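Local coordinates for gentamicin resistance protein (Enterococcus gallinarum, PDB 6CTZ) that probably confers resistance to gentamicin and related aminoglycosides by transferring a phosphate from a guanine nucleotide to the drug's 2''-hydroxyl, at residues T6-M9 against T10-D14. The protein carries 2 engineered substitutions. Sequence-based numbering, arbitrary orientation.
Sequences TMIM and TQFPD
T6 O accepts the regular i to i+4 helix bond from T10 N at 2.9 Å. In one of two T10 conformers OG1 adds a second bond, 2.8 Å from T6 O and above the carbonyl plane, on the face opposite the amide; with chi1 at -67° the hydroxyl lies beside its own backbone N and folds back along the helix. The OG1 of T6 is itself bonded to L2 O, one turn earlier. Two further backbone bonds continue the series, Q11 N to M7 O at 3.2 Å and F12 N to I8 O at 2.9 Å, the latter bent to 133° at the hydrogen as F12 leaves helical geometry. These residues close helix 2-11, which leans on the five-stranded antiparallel sheet of the kinase-like N-terminal lobe. Among the apolar contacts, I8 CG2 approaches F12 CD2 at 4.2 Å, and both side chains are buried against F40 of strand 38-43. CB of Q11 sits over the centre of the F12 ring, 4.0 Å above its plane. CG of Q11 comes within 3.3 Å of M7 O, and the chain beyond it runs extended to bring NE2 to K78 O at the end of the edge strand 73-78.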
loop_
_atom_site.group_PDB
_atom_site.type_symbol
_atom_site.label_atom_id
_atom_site.label_comp_id
_atom_site.label_asym_id
_atom_site.label_seq_id
_atom_site.Cartn_x
_atom_site.Cartn_y
_atom_site.Cartn_z
ATOM N N THR A 6 7.727 0.634 28.228
ATOM C CA THR A 6 7.318 -0.227 29.333
ATOM C C THR A 6 6.648 -1.497 28.825
ATOM O O THR A 6 6.928 -2.592 29.324
ATOM C CB THR A 6 6.412 0.532 30.296
ATOM O OG1 THR A 6 7.130 1.651 30.824
ATOM C CG2 THR A 6 5.980 -0.370 31.450
ATOM N N MET A 7 5.771 -1.379 27.821
ATOM C CA MET A 7 5.164 -2.572 27.243
ATOM C C MET A 7 6.223 -3.500 26.670
ATOM O O MET A 7 6.175 -4.719 26.879
ATOM C CB MET A 7 4.169 -2.184 26.153
ATOM C CG MET A 7 2.853 -1.671 26.687
ATOM S SD MET A 7 1.611 -1.542 25.392
ATOM C CE MET A 7 2.249 -0.154 24.455
ATOM N N ILE A 8 7.190 -2.937 25.946
ATOM C CA ILE A 8 8.220 -3.756 25.315
ATOM C C ILE A 8 9.038 -4.488 26.373
ATOM O O ILE A 8 9.242 -5.707 26.302
ATOM C CB ILE A 8 9.101 -2.883 24.406
ATOM C CG1 ILE A 8 8.293 -2.360 23.213
ATOM C CG2 ILE A 8 10.298 -3.666 23.922
ATOM C CD1 ILE A 8 9.026 -1.304 22.425
ATOM N N MET A 9 9.499 -3.763 27.385
ATOM C CA MET A 9 10.395 -4.397 28.343
ATOM C C MET A 9 9.672 -5.368 29.262
ATOM O O MET A 9 10.261 -6.375 29.665
ATOM C CB MET A 9 11.199 -3.349 29.100
ATOM C CG MET A 9 12.228 -2.708 28.193
ATOM S SD MET A 9 13.445 -1.753 29.085
ATOM C CE MET A 9 12.438 -0.391 29.674
ATOM N N THR A 10 8.413 -5.088 29.608
ATOM C CA THR A 10 7.630 -6.033 30.399
ATOM C C THR A 10 7.500 -7.369 29.684
ATOM O O THR A 10 7.678 -8.436 30.286
ATOM C CB THR A 10 6.239 -5.453 30.656
ATOM O OG1 THR A 10 6.347 -4.303 31.501
ATOM C CG2 THR A 10 5.341 -6.493 31.310
ATOM N N GLN A 11 7.180 -7.327 28.392
ATOM C CA GLN A 11 6.848 -8.538 27.662
ATOM C C GLN A 11 8.046 -9.253 27.062
ATOM O O GLN A 11 7.941 -10.447 26.772
ATOM C CB GLN A 11 5.805 -8.223 26.587
ATOM C CG GLN A 11 4.583 -7.565 27.208
ATOM C CD GLN A 11 3.476 -7.274 26.229
ATOM O OE1 GLN A 11 3.281 -7.992 25.248
ATOM N NE2 GLN A 11 2.737 -6.209 26.494
ATOM N N PHE A 12 9.182 -8.578 26.892
ATOM C CA PHE A 12 10.334 -9.166 26.210
ATOM C C PHE A 12 11.578 -8.978 27.063
ATOM O O PHE A 12 12.303 -7.989 26.912
ATOM C CB PHE A 12 10.491 -8.583 24.808
ATOM C CG PHE A 12 9.222 -8.618 24.022
ATOM C CD1 PHE A 12 8.613 -9.825 23.729
ATOM C CD2 PHE A 12 8.602 -7.442 23.618
ATOM C CE1 PHE A 12 7.422 -9.860 23.017
ATOM C CE2 PHE A 12 7.415 -7.474 22.909
ATOM C CZ PHE A 12 6.828 -8.683 22.613
ATOM N N PRO A 13 11.856 -9.919 27.971
ATOM C CA PRO A 13 12.986 -9.752 28.897
ATOM C C PRO A 13 14.342 -9.689 28.227
ATOM O O PRO A 13 15.311 -9.303 28.888
ATOM C CB PRO A 13 12.880 -10.985 29.806
ATOM C CG PRO A 13 11.439 -11.406 29.706
ATOM C CD PRO A 13 11.055 -11.112 28.282
ATOM N N ASP A 14 14.461 -10.076 26.963
ATOM C CA ASP A 14 15.747 -10.023 26.281
ATOM C C ASP A 14 16.024 -8.676 25.627
ATOM O O ASP A 14 17.078 -8.513 25.002
ATOM C CB ASP A 14 15.881 -11.159 25.254
ATOM C CG ASP A 14 14.767 -11.160 24.232
ATOM O OD1 ASP A 14 13.645 -10.727 24.569
ATOM O OD2 ASP A 14 15.016 -11.604 23.090
#